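Local coordinates for protein similar to hydroxylamine oxidoreductase (Kuenenia stuttgartiensis, PDB 6H5L) that probably acts as a multihaem oxidoreductase, passing electrons through its c-type haems within a large reductase complex of an anammox bacterium, at residues Gly441-Phe446 with Asp455-Tyr460; Thr375-Ala380 with Asn461-Trp466; Tyr184-Arg189 with Met445-Gln450. All coordinates share one frame; numbering follows the deposited sequence.

Interaction 1 of 3, residues Gly441-Phe446 with Asp455-Tyr460; sequences GVYGMF and DIENMY. With HEC (heme c), chain F.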
loop_
_atom_site.group_PDB
_atom_site.type_symbol
_atom_site.label_atom_id
_atom_site.label_comp_id
_atom_site.label_asym_id
_atom_site.label_seq_id
_atom_site.Cartn_x
_atom_site.Cartn_y
_atom_site.Cartn_z
ATOM N N GLY A 441 -41.424 -12.047 50.318
ATOM C CA GLY A 441 -40.854 -11.485 51.527
ATOM C C GLY A 441 -39.755 -10.473 51.309
ATOM O O GLY A 441 -39.189 -9.961 52.278
ATOM N N VAL A 442 -39.438 -10.157 50.049
ATOM C CA VAL A 442 -38.284 -9.317 49.734
ATOM C C VAL A 442 -38.586 -7.830 49.818
ATOM O O VAL A 442 -37.700 -7.015 49.530
ATOM C CB VAL A 442 -37.763 -9.687 48.329
ATOM C CG1 VAL A 442 -38.596 -9.004 47.242
ATOM C CG2 VAL A 442 -36.279 -9.375 48.185
ATOM N N TYR A 443 -39.804 -7.448 50.216
ATOM C CA TYR A 443 -40.188 -6.037 50.186
ATOM C C TYR A 443 -39.235 -5.173 51.005
ATOM O O TYR A 443 -38.942 -4.033 50.626
ATOM C CB TYR A 443 -41.622 -5.872 50.687
ATOM C CG TYR A 443 -41.807 -6.226 52.145
ATOM C CD1 TYR A 443 -42.037 -7.537 52.535
ATOM C CD2 TYR A 443 -41.753 -5.247 53.128
ATOM C CE1 TYR A 443 -42.207 -7.865 53.865
ATOM C CE2 TYR A 443 -41.921 -5.566 54.459
ATOM C CZ TYR A 443 -42.147 -6.876 54.824
ATOM O OH TYR A 443 -42.315 -7.199 56.151
ATOM N N GLY A 444 -38.743 -5.697 52.130
ATOM C CA GLY A 444 -37.825 -4.945 52.968
ATOM C C GLY A 444 -36.514 -4.605 52.291
ATOM O O GLY A 444 -35.830 -3.667 52.715
ATOM N N MET A 445 -36.148 -5.354 51.248
ATOM C CA MET A 445 -34.988 -5.002 50.439
ATOM C C MET A 445 -35.165 -3.644 49.773
ATOM O O MET A 445 -34.181 -2.939 49.521
ATOM C CB MET A 445 -34.762 -6.075 49.373
ATOM C CG MET A 445 -33.321 -6.422 49.091
ATOM S SD MET A 445 -32.715 -7.692 50.213
ATOM C CE MET A 445 -31.042 -7.879 49.613
ATOM N N PHE A 446 -36.410 -3.261 49.491
ATOM C CA PHE A 446 -36.731 -2.108 48.660
ATOM C C PHE A 446 -37.224 -0.912 49.461
ATOM O O PHE A 446 -36.888 0.230 49.129
ATOM C CB PHE A 446 -37.799 -2.486 47.623
ATOM C CG PHE A 446 -37.399 -3.617 46.703
ATOM C CD1 PHE A 446 -37.323 -4.920 47.167
ATOM C CD2 PHE A 446 -37.133 -3.376 45.367
ATOM C CE1 PHE A 446 -36.960 -5.953 46.325
ATOM C CE2 PHE A 446 -36.772 -4.404 44.519
ATOM C CZ PHE A 446 -36.688 -5.695 44.998
ATOM N N ASP A 455 -34.603 -5.854 61.874
ATOM C CA ASP A 455 -33.198 -5.986 61.507
ATOM C C ASP A 455 -32.902 -7.377 60.957
ATOM O O ASP A 455 -32.226 -7.515 59.931
ATOM C CB ASP A 455 -32.310 -5.684 62.714
ATOM C CG ASP A 455 -31.059 -4.915 62.336
ATOM O OD1 ASP A 455 -30.662 -4.966 61.153
ATOM O OD2 ASP A 455 -30.473 -4.261 63.226
ATOM N N ILE A 456 -33.416 -8.421 61.616
ATOM C CA ILE A 456 -33.040 -9.784 61.252
ATOM C C ILE A 456 -33.725 -10.219 59.960
ATOM O O ILE A 456 -33.215 -11.090 59.243
ATOM C CB ILE A 456 -33.346 -10.746 62.419
ATOM C CG1 ILE A 456 -32.556 -12.045 62.256
ATOM C CG2 ILE A 456 -34.842 -11.025 62.525
ATOM C CD1 ILE A 456 -32.592 -12.936 63.475
ATOM N N GLU A 457 -34.883 -9.635 59.638
ATOM C CA GLU A 457 -35.567 -9.985 58.395
ATOM C C GLU A 457 -34.777 -9.525 57.175
ATOM O O GLU A 457 -34.719 -10.233 56.160
ATOM C CB GLU A 457 -36.974 -9.387 58.387
ATOM C CG GLU A 457 -37.982 -10.174 59.205
ATOM C CD GLU A 457 -39.299 -9.443 59.353
ATOM O OE1 GLU A 457 -39.316 -8.379 60.008
ATOM O OE2 GLU A 457 -40.313 -9.925 58.806
ATOM N N ASN A 458 -34.153 -8.349 57.255
ATOM C CA ASN A 458 -33.329 -7.865 56.157
ATOM C C ASN A 458 -31.952 -8.510 56.129
ATOM O O ASN A 458 -31.329 -8.555 55.065
ATOM C CB ASN A 458 -33.186 -6.347 56.239
ATOM C CG ASN A 458 -34.167 -5.622 55.334
ATOM O OD1 ASN A 458 -35.102 -6.226 54.809
ATOM N ND2 ASN A 458 -33.957 -4.324 55.143
ATOM N N MET A 459 -31.462 -9.007 57.265
ATOM C CA MET A 459 -30.268 -9.844 57.234
ATOM C C MET A 459 -30.509 -11.079 56.381
ATOM O O MET A 459 -29.708 -11.406 55.498
ATOM C CB MET A 459 -29.862 -10.255 58.649
ATOM C CG MET A 459 -29.495 -9.118 59.576
ATOM S SD MET A 459 -29.203 -9.690 61.265
ATOM C CE MET A 459 -28.946 -8.130 62.109
ATOM N N TYR A 460 -31.614 -11.783 56.640
ATOM C CA TYR A 460 -31.958 -12.944 55.828
ATOM C C TYR A 460 -32.232 -12.545 54.384
ATOM O O TYR A 460 -31.851 -13.261 53.451
ATOM C CB TYR A 460 -33.165 -13.667 56.423
ATOM C CG TYR A 460 -33.690 -14.780 55.548
ATOM C CD1 TYR A 460 -32.853 -15.799 55.114
ATOM C CD2 TYR A 460 -35.022 -14.815 55.158
ATOM C CE1 TYR A 460 -33.326 -16.818 54.310
ATOM C CE2 TYR A 460 -35.504 -15.832 54.357
ATOM C CZ TYR A 460 -34.651 -16.831 53.935
ATOM O OH TYR A 460 -35.126 -17.847 53.137
HETATM FE FE HEC F . -35.852 -5.765 38.811
HETATM C CHA HEC F . -35.813 -9.153 38.746
HETATM C CHB HEC F . -38.779 -5.676 40.389
HETATM C CHC HEC F . -35.200 -2.476 39.857
HETATM C CHD HEC F . -33.220 -5.550 36.692
HETATM N NA HEC F . -37.081 -7.169 39.435
HETATM C C1A HEC F . -36.890 -8.535 39.352
HETATM C C2A HEC F . -38.018 -9.167 40.020
HETATM C C3A HEC F . -38.831 -8.204 40.466
HETATM C C4A HEC F . -38.260 -6.922 40.109
HETATM C CMA HEC F . -40.153 -8.420 41.234
HETATM C CAA HEC F . -38.266 -10.683 40.193
HETATM C CBA HEC F . -38.369 -11.363 38.833
HETATM C CGA HEC F . -39.803 -11.355 38.378
HETATM O O1A HEC F . -40.047 -10.894 37.236
HETATM O O2A HEC F . -40.696 -11.791 39.151
HETATM N NB HEC F . -36.846 -4.286 39.874
HETATM C C1B HEC F . -38.007 -4.548 40.563
HETATM C C2B HEC F . -38.253 -3.459 41.487
HETATM C C3B HEC F . -37.249 -2.558 41.340
HETATM C C4B HEC F . -36.354 -3.077 40.319
HETATM C CMB HEC F . -39.494 -3.463 42.412
HETATM C CAB HEC F . -36.953 -1.196 42.035
HETATM C CBB HEC F . -38.140 -0.480 42.721
HETATM N NC HEC F . -34.487 -4.254 38.332
HETATM C C1C HEC F . -34.336 -3.016 38.927
HETATM C C2C HEC F . -33.070 -2.450 38.490
HETATM C C3C HEC F . -32.578 -3.253 37.530
HETATM C C4C HEC F . -33.425 -4.430 37.467
HETATM C CMC HEC F . -32.602 -1.011 38.817
HETATM C CAC HEC F . -31.288 -3.050 36.695
HETATM C CBC HEC F . -30.036 -3.005 37.596
HETATM N ND HEC F . -34.681 -7.154 37.867
HETATM C C1D HEC F . -33.646 -6.826 36.998
HETATM C C2D HEC F . -33.083 -8.048 36.469
HETATM C C3D HEC F . -33.897 -9.186 37.111
HETATM C C4D HEC F . -34.862 -8.530 37.964
HETATM C CMD HEC F . -31.915 -8.152 35.464
HETATM C CAD HEC F . -33.742 -10.712 36.917
HETATM C CBD HEC F . -32.299 -11.149 37.149
HETATM C CGD HEC F . -32.201 -12.635 36.940
HETATM O O1D HEC F . -33.271 -13.285 36.841
HETATM O O2D HEC F . -31.063 -13.167 36.879
HETATM O O HOH W 1 -34.478 -6.163 40.363
#
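The carboxamide of N458 meets G444 with its amino end: ND2 donates a hydrogen bond to G444 O (3.1 Å), which lies close to the amide plane. The donor sits above the carbonyl plane, 63° out of it and off the lone pairs, and the bond is bent, 150° at the hydrogen. The other flat group, the F446 ring, has V442 O, Y443 O and haem CAB in plane at its edge. F446 leaves the backbone away from helix 455-476; chi1 of -59° sets CG beside the backbone N, and CE2 comes obliquely to within 3.5 Å of haem C2B, on the side where a water binds the iron. W183 also meets this ring. The contact joins the short, weakly bonded helical turn 443-446, with bonds M445 N to V442 O and F446 N to Y443 O, to the start of the long helix 455-476 of this multihaem cytochrome. G444 has no side chain, and its CA lies 6.2 Å from the CA of N458. N458 OD1 is taken by N461 ND2, so both ends of the amide are engaged and its rotation is fixed. Replacing N458, for instance with an alanine, is likely to leave G444 O without this donor and N461 ND2 without its acceptor. Y443 OH bonds N452, while E457 OE1 pairs with R400 and S454; M445 packs on M493 of a second subunit.

Interaction 2 of 3, residues Thr375-Ala380 with Asn461-Trp466; sequences TLADQA and NRLWFW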
loop_
_atom_site.group_PDB
_atom_site.type_symbol
_atom_site.label_atom_id
_atom_site.label_comp_id
_atom_site.label_asym_id
_atom_site.label_seq_id
_atom_site.Cartn_x
_atom_site.Cartn_y
_atom_site.Cartn_z
ATOM N N THR A 375 -30.197 -24.642 50.769
ATOM C CA THR A 375 -30.247 -25.253 52.091
ATOM C C THR A 375 -29.796 -24.269 53.161
ATOM O O THR A 375 -30.421 -24.164 54.223
ATOM C CB THR A 375 -29.380 -26.518 52.126
ATOM O OG1 THR A 375 -29.957 -27.519 51.274
ATOM C CG2 THR A 375 -29.265 -27.063 53.547
ATOM N N LEU A 376 -28.711 -23.536 52.894
ATOM C CA LEU A 376 -28.222 -22.552 53.856
ATOM C C LEU A 376 -29.249 -21.452 54.091
ATOM O O LEU A 376 -29.429 -20.989 55.224
ATOM C CB LEU A 376 -26.901 -21.959 53.366
ATOM C CG LEU A 376 -26.172 -20.991 54.301
ATOM C CD1 LEU A 376 -25.776 -21.687 55.592
ATOM C CD2 LEU A 376 -24.952 -20.395 53.615
ATOM N N ALA A 377 -29.937 -21.023 53.030
ATOM C CA ALA A 377 -30.963 -19.998 53.181
ATOM C C ALA A 377 -32.163 -20.525 53.958
ATOM O O ALA A 377 -32.755 -19.798 54.765
ATOM C CB ALA A 377 -31.392 -19.482 51.809
ATOM N N ASP A 378 -32.534 -21.788 53.734
ATOM C CA ASP A 378 -33.651 -22.373 54.467
ATOM C C ASP A 378 -33.350 -22.466 55.959
ATOM O O ASP A 378 -34.234 -22.231 56.791
ATOM C CB ASP A 378 -33.984 -23.751 53.898
ATOM C CG ASP A 378 -34.907 -24.547 54.801
ATOM O OD1 ASP A 378 -36.058 -24.110 55.011
ATOM O OD2 ASP A 378 -34.478 -25.610 55.299
ATOM N N GLN A 379 -32.110 -22.808 56.316
ATOM C CA GLN A 379 -31.743 -22.878 57.727
ATOM C C GLN A 379 -31.821 -21.507 58.383
ATOM O O GLN A 379 -32.229 -21.388 59.546
ATOM C CB GLN A 379 -30.341 -23.470 57.872
ATOM C CG GLN A 379 -30.250 -24.937 57.476
ATOM C CD GLN A 379 -28.826 -25.389 57.209
ATOM O OE1 GLN A 379 -27.949 -24.578 56.914
ATOM N NE2 GLN A 379 -28.592 -26.693 57.306
ATOM N N ALA A 380 -31.431 -20.458 57.656
ATOM C CA ALA A 380 -31.537 -19.107 58.197
ATOM C C ALA A 380 -32.992 -18.681 58.340
ATOM O O ALA A 380 -33.353 -17.998 59.305
ATOM C CB ALA A 380 -30.776 -18.123 57.309
ATOM N N ASN A 461 -32.895 -11.403 54.182
ATOM C CA ASN A 461 -33.155 -10.925 52.827
ATOM C C ASN A 461 -31.857 -10.751 52.047
ATOM O O ASN A 461 -31.762 -11.150 50.882
ATOM C CB ASN A 461 -33.936 -9.611 52.874
ATOM C CG ASN A 461 -35.413 -9.819 53.136
ATOM O OD1 ASN A 461 -35.948 -10.905 52.911
ATOM N ND2 ASN A 461 -36.084 -8.774 53.607
ATOM N N ARG A 462 -30.842 -10.158 52.678
ATOM C CA ARG A 462 -29.549 -10.028 52.014
ATOM C C ARG A 462 -28.893 -11.384 51.791
ATOM O O ARG A 462 -28.090 -11.537 50.863
ATOM C CB ARG A 462 -28.630 -9.112 52.819
ATOM C CG ARG A 462 -28.966 -7.631 52.698
ATOM C CD ARG A 462 -27.950 -6.764 53.425
ATOM N NE ARG A 462 -27.994 -6.969 54.868
ATOM C CZ ARG A 462 -28.818 -6.323 55.686
ATOM N NH1 ARG A 462 -29.669 -5.429 55.200
ATOM N NH2 ARG A 462 -28.792 -6.568 56.989
ATOM N N LEU A 463 -29.218 -12.375 52.623
ATOM C CA LEU A 463 -28.647 -13.706 52.442
ATOM C C LEU A 463 -29.164 -14.356 51.164
ATOM O O LEU A 463 -28.378 -14.847 50.345
ATOM C CB LEU A 463 -28.953 -14.578 53.663
ATOM C CG LEU A 463 -28.200 -15.902 53.844
ATOM C CD1 LEU A 463 -28.182 -16.300 55.309
ATOM C CD2 LEU A 463 -28.808 -17.023 53.012
ATOM N N TRP A 464 -30.485 -14.368 50.971
ATOM C CA TRP A 464 -31.065 -15.108 49.858
ATOM C C TRP A 464 -31.283 -14.268 48.606
ATOM O O TRP A 464 -31.419 -14.838 47.517
ATOM C CB TRP A 464 -32.393 -15.756 50.279
ATOM C CG TRP A 464 -33.531 -14.799 50.495
ATOM C CD1 TRP A 464 -33.912 -14.230 51.676
ATOM C CD2 TRP A 464 -34.451 -14.322 49.507
ATOM N NE1 TRP A 464 -35.002 -13.417 51.481
ATOM C CE2 TRP A 464 -35.352 -13.457 50.157
ATOM C CE3 TRP A 464 -34.596 -14.537 48.133
ATOM C CZ2 TRP A 464 -36.381 -12.805 49.481
ATOM C CZ3 TRP A 464 -35.619 -13.892 47.464
ATOM C CH2 TRP A 464 -36.500 -13.038 48.139
ATOM N N PHE A 465 -31.311 -12.937 48.716
ATOM C CA PHE A 465 -31.536 -12.092 47.552
ATOM C C PHE A 465 -30.290 -11.358 47.075
ATOM O O PHE A 465 -30.298 -10.832 45.957
ATOM C CB PHE A 465 -32.649 -11.071 47.835
ATOM C CG PHE A 465 -33.211 -10.429 46.596
ATOM C CD1 PHE A 465 -34.078 -11.128 45.772
ATOM C CD2 PHE A 465 -32.871 -9.130 46.255
ATOM C CE1 PHE A 465 -34.595 -10.544 44.630
ATOM C CE2 PHE A 465 -33.386 -8.540 45.114
ATOM C CZ PHE A 465 -34.250 -9.248 44.301
ATOM N N TRP A 466 -29.230 -11.295 47.878
ATOM C CA TRP A 466 -27.980 -10.680 47.449
ATOM C C TRP A 466 -26.850 -11.694 47.346
ATOM O O TRP A 466 -26.286 -11.893 46.267
ATOM C CB TRP A 466 -27.574 -9.558 48.415
ATOM C CG TRP A 466 -28.015 -8.194 48.015
ATOM C CD1 TRP A 466 -28.896 -7.870 47.028
ATOM C CD2 TRP A 466 -27.585 -6.958 48.595
ATOM N NE1 TRP A 466 -29.050 -6.505 46.962
ATOM C CE2 TRP A 466 -28.255 -5.923 47.915
ATOM C CE3 TRP A 466 -26.701 -6.625 49.628
ATOM C CZ2 TRP A 466 -28.066 -4.578 48.229
ATOM C CZ3 TRP A 466 -26.516 -5.289 49.939
ATOM C CH2 TRP A 466 -27.196 -4.282 49.243
#
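The apolar contacts are made mainly by the two methyls of L463, which reach A377 and A380, two alanines three residues apart on the facing helix. L463 CD1 touches A380 CB (3.7 Å), while L463 CD2 rests against the backbone and methyl of A377, 3.7 Å from A377 CA. With CG anti to the backbone N, the branch of L463 extends across the gap between the helices. W464 adds its CB, 4.2 Å from A377 CB, but its indole leads away: chi1 of 71° sets CG between the backbone N and the carbonyl carbon and turns the ring along its own helix.

Polar bonding runs within one helix. W464 NE1 donates to N461 OD1 (3.0 Å), arriving in the carbonyl plane on a lone pair, though the acceptor is tilted 21° from the indole plane. This bond helps to hold the rotation of the indole, one face of which carries N461 O and F465 CB toward the rim.

The backbones belong to helices 356-389 and 455-476, long helices of the C-terminal part of this multihaem protein; here they run nearly antiparallel, at 157° between their directions, with axes 9.8 Å apart. Helix 455-476 has a wider pi-type turn at 463-466. Helix 480-513 lies beside both, its M495 touching L376 and A380, while R462 forms a salt bridge to E494 of it. Q379 bonds Y192 of a third subunit.

Because only carbon atoms meet between these two segments, the pairing rests on the fit of small alanine methyls to the two methyls of L463, and the polar groups are paired within their own segment or outside the contact.

Interaction 3 of 3, residues Tyr184-Arg189 with Met445-Gln450; sequences YAEAAR and MFLQMQ. With HEC (heme c), chain F.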
loop_
_atom_site.group_PDB
_atom_site.type_symbol
_atom_site.label_atom_id
_atom_site.label_comp_id
_atom_site.label_asym_id
_atom_site.label_seq_id
_atom_site.Cartn_x
_atom_site.Cartn_y
_atom_site.Cartn_z
ATOM N N TYR A 184 -43.969 -1.103 45.225
ATOM C CA TYR A 184 -43.713 0.016 44.324
ATOM C C TYR A 184 -44.681 1.160 44.604
ATOM O O TYR A 184 -44.262 2.304 44.817
ATOM C CB TYR A 184 -43.822 -0.445 42.866
ATOM C CG TYR A 184 -43.368 0.577 41.838
ATOM C CD1 TYR A 184 -44.187 1.641 41.473
ATOM C CD2 TYR A 184 -42.128 0.467 41.219
ATOM C CE1 TYR A 184 -43.779 2.572 40.537
ATOM C CE2 TYR A 184 -41.713 1.395 40.276
ATOM C CZ TYR A 184 -42.544 2.444 39.940
ATOM O OH TYR A 184 -42.146 3.373 39.008
ATOM N N ALA A 185 -45.983 0.864 44.607
ATOM C CA ALA A 185 -46.981 1.895 44.877
ATOM C C ALA A 185 -46.877 2.411 46.306
ATOM O O ALA A 185 -47.107 3.598 46.562
ATOM C CB ALA A 185 -48.382 1.349 44.609
ATOM N N GLU A 186 -46.537 1.532 47.251
ATOM C CA GLU A 186 -46.403 1.958 48.640
ATOM C C GLU A 186 -45.278 2.972 48.796
ATOM O O GLU A 186 -45.429 3.974 49.504
ATOM C CB GLU A 186 -46.164 0.744 49.537
ATOM C CG GLU A 186 -46.126 1.057 51.026
ATOM C CD GLU A 186 -47.457 1.550 51.560
ATOM O OE1 GLU A 186 -47.529 2.711 52.015
ATOM O OE2 GLU A 186 -48.437 0.778 51.523
ATOM N N ALA A 187 -44.140 2.731 48.141
ATOM C CA ALA A 187 -43.051 3.703 48.177
ATOM C C ALA A 187 -43.487 5.043 47.593
ATOM O O ALA A 187 -43.099 6.104 48.098
ATOM C CB ALA A 187 -41.831 3.157 47.434
ATOM N N ALA A 188 -44.299 5.015 46.532
ATOM C CA ALA A 188 -44.823 6.252 45.963
ATOM C C ALA A 188 -45.824 6.922 46.894
ATOM O O ALA A 188 -45.895 8.156 46.939
ATOM C CB ALA A 188 -45.469 5.965 44.610
ATOM N N ARG A 189 -46.594 6.132 47.646
ATOM C CA ARG A 189 -47.507 6.700 48.634
ATOM C C ARG A 189 -46.755 7.527 49.664
ATOM O O ARG A 189 -47.237 8.579 50.096
ATOM C CB ARG A 189 -48.282 5.585 49.335
ATOM C CG ARG A 189 -49.536 5.104 48.631
ATOM C CD ARG A 189 -50.055 3.856 49.325
ATOM N NE ARG A 189 -51.461 3.949 49.705
ATOM C CZ ARG A 189 -52.067 3.083 50.510
ATOM N NH1 ARG A 189 -51.385 2.067 51.021
ATOM N NH2 ARG A 189 -53.351 3.232 50.810
ATOM N N MET A 445 -36.148 -5.354 51.248
ATOM C CA MET A 445 -34.988 -5.002 50.439
ATOM C C MET A 445 -35.165 -3.644 49.773
ATOM O O MET A 445 -34.181 -2.939 49.521
ATOM C CB MET A 445 -34.762 -6.075 49.373
ATOM C CG MET A 445 -33.321 -6.422 49.091
ATOM S SD MET A 445 -32.715 -7.692 50.213
ATOM C CE MET A 445 -31.042 -7.879 49.613
ATOM N N PHE A 446 -36.410 -3.261 49.491
ATOM C CA PHE A 446 -36.731 -2.108 48.660
ATOM C C PHE A 446 -37.224 -0.912 49.461
ATOM O O PHE A 446 -36.888 0.230 49.129
ATOM C CB PHE A 446 -37.799 -2.486 47.623
ATOM C CG PHE A 446 -37.399 -3.617 46.703
ATOM C CD1 PHE A 446 -37.323 -4.920 47.167
ATOM C CD2 PHE A 446 -37.133 -3.376 45.367
ATOM C CE1 PHE A 446 -36.960 -5.953 46.325
ATOM C CE2 PHE A 446 -36.772 -4.404 44.519
ATOM C CZ PHE A 446 -36.688 -5.695 44.998
ATOM N N LEU A 447 -38.011 -1.145 50.507
ATOM C CA LEU A 447 -38.680 -0.075 51.232
ATOM C C LEU A 447 -38.660 -0.375 52.723
ATOM O O LEU A 447 -38.807 -1.529 53.134
ATOM C CB LEU A 447 -40.127 0.093 50.747
ATOM C CG LEU A 447 -41.035 1.061 51.505
ATOM C CD1 LEU A 447 -40.504 2.482 51.415
ATOM C CD2 LEU A 447 -42.457 0.978 50.974
ATOM N N GLN A 448 -38.471 0.670 53.525
ATOM C CA GLN A 448 -38.504 0.569 54.977
ATOM C C GLN A 448 -39.710 1.336 55.500
ATOM O O GLN A 448 -39.795 2.558 55.334
ATOM C CB GLN A 448 -37.216 1.107 55.603
ATOM C CG GLN A 448 -37.235 1.106 57.123
ATOM C CD GLN A 448 -37.395 -0.284 57.703
ATOM O OE1 GLN A 448 -36.987 -1.272 57.096
ATOM N NE2 GLN A 448 -37.995 -0.368 58.885
ATOM N N MET A 449 -40.635 0.618 56.123
ATOM C CA MET A 449 -41.813 1.203 56.736
ATOM C C MET A 449 -41.589 1.311 58.244
ATOM O O MET A 449 -40.479 1.105 58.744
ATOM C CB MET A 449 -43.047 0.377 56.372
ATOM C CG MET A 449 -43.362 0.396 54.884
ATOM S SD MET A 449 -44.740 -0.671 54.442
ATOM C CE MET A 449 -44.094 -2.254 54.972
ATOM N N GLN A 450 -42.646 1.640 58.982
ATOM C CA GLN A 450 -42.526 1.891 60.417
ATOM C C GLN A 450 -42.214 0.578 61.124
ATOM O O GLN A 450 -43.107 -0.231 61.385
ATOM C CB GLN A 450 -43.806 2.518 60.954
ATOM C CG GLN A 450 -43.627 3.283 62.251
ATOM C CD GLN A 450 -42.836 4.561 62.062
ATOM O OE1 GLN A 450 -41.630 4.599 62.307
ATOM N NE2 GLN A 450 -43.512 5.618 61.625
HETATM FE FE HEC F . -35.852 -5.765 38.811
HETATM C CHA HEC F . -35.813 -9.153 38.746
HETATM C CHB HEC F . -38.779 -5.676 40.389
HETATM C CHC HEC F . -35.200 -2.476 39.857
HETATM C CHD HEC F . -33.220 -5.550 36.692
HETATM N NA HEC F . -37.081 -7.169 39.435
HETATM C C1A HEC F . -36.890 -8.535 39.352
HETATM C C2A HEC F . -38.018 -9.167 40.020
HETATM C C3A HEC F . -38.831 -8.204 40.466
HETATM C C4A HEC F . -38.260 -6.922 40.109
HETATM C CMA HEC F . -40.153 -8.420 41.234
HETATM C CAA HEC F . -38.266 -10.683 40.193
HETATM C CBA HEC F . -38.369 -11.363 38.833
HETATM C CGA HEC F . -39.803 -11.355 38.378
HETATM O O1A HEC F . -40.047 -10.894 37.236
HETATM O O2A HEC F . -40.696 -11.791 39.151
HETATM N NB HEC F . -36.846 -4.286 39.874
HETATM C C1B HEC F . -38.007 -4.548 40.563
HETATM C C2B HEC F . -38.253 -3.459 41.487
HETATM C C3B HEC F . -37.249 -2.558 41.340
HETATM C C4B HEC F . -36.354 -3.077 40.319
HETATM C CMB HEC F . -39.494 -3.463 42.412
HETATM C CAB HEC F . -36.953 -1.196 42.035
HETATM C CBB HEC F . -38.140 -0.480 42.721
HETATM N NC HEC F . -34.487 -4.254 38.332
HETATM C C1C HEC F . -34.336 -3.016 38.927
HETATM C C2C HEC F . -33.070 -2.450 38.490
HETATM C C3C HEC F . -32.578 -3.253 37.530
HETATM C C4C HEC F . -33.425 -4.430 37.467
HETATM C CMC HEC F . -32.602 -1.011 38.817
HETATM C CAC HEC F . -31.288 -3.050 36.695
HETATM C CBC HEC F . -30.036 -3.005 37.596
HETATM N ND HEC F . -34.681 -7.154 37.867
HETATM C C1D HEC F . -33.646 -6.826 36.998
HETATM C C2D HEC F . -33.083 -8.048 36.469
HETATM C C3D HEC F . -33.897 -9.186 37.111
HETATM C C4D HEC F . -34.862 -8.530 37.964
HETATM C CMD HEC F . -31.915 -8.152 35.464
HETATM C CAD HEC F . -33.742 -10.712 36.917
HETATM C CBD HEC F . -32.299 -11.149 37.149
HETATM C CGD HEC F . -32.201 -12.635 36.940
HETATM O O1D HEC F . -33.271 -13.285 36.841
HETATM O O2D HEC F . -31.063 -13.167 36.879
HETATM O O HOH W 1 -34.478 -6.163 40.363
#
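L447 and E186 cross at about a right angle where an extended loop, leaving the helical turn 443-446, passes helix 182-189 of the multihaem fold. The L447 branch stands up from the loop with CG anti to the backbone N (chi1 173°), and its CD2 reaches 3.7 Å from E186 CG. L447 CD2 also lies 3.7 Å from A187 N and 4.2 Å from A187 CB, so one leucine carbon touches both the side chain and the backbone of the helix. Between the segments the nearest CA atoms are those of A187 and L447, 6.5 Å apart.

M449 points to the same side as L447, as alternate residues do in an extended chain. It also crosses E186 nearly at right angles, with M449 SD coming 4.1 Å from E186 CG. The methylenes of E186 are thus met by L447 and M449, while its carboxylate is used elsewhere: OE1 forms a salt bridge with R190 NE, and OE2 takes a weak bond from L405 N. Q448, between the two apolar residues, turns to a second subunit and bonds Q499 there.

At the start of the helical segment the Y184 ring comes obliquely to CBB of the water-ligated haem, while its hydroxyl bonds D200 and Q48.

R189 stands about one turn beyond E186. R189 NH1 forms a salt bridge to E186 OE2 at 3.3 Å, meeting the oxygen on the syn side, 29° out of the carboxylate plane.

How the interactions relate
From the N terminus, helix 182-189 comes first and waits some 250 residues for its partner, 445-450, so interaction 3 closes the longest loop. Helix 356-389 follows and is met by 461-466, closing interaction 2 after about 80 residues. The two loops cross, since 445-450 falls between the segments of interaction 2. Interaction 1 is short-range and lies wholly within the loop of interaction 2; it shares M445 and F446 with interaction 3 and helix 455-476 with interaction 2. M445 CE packs 3.4 Å from W466 CD1. Together the three contacts tie helix 182-189, through turn 443-446, to helices 455-476 and 356-389.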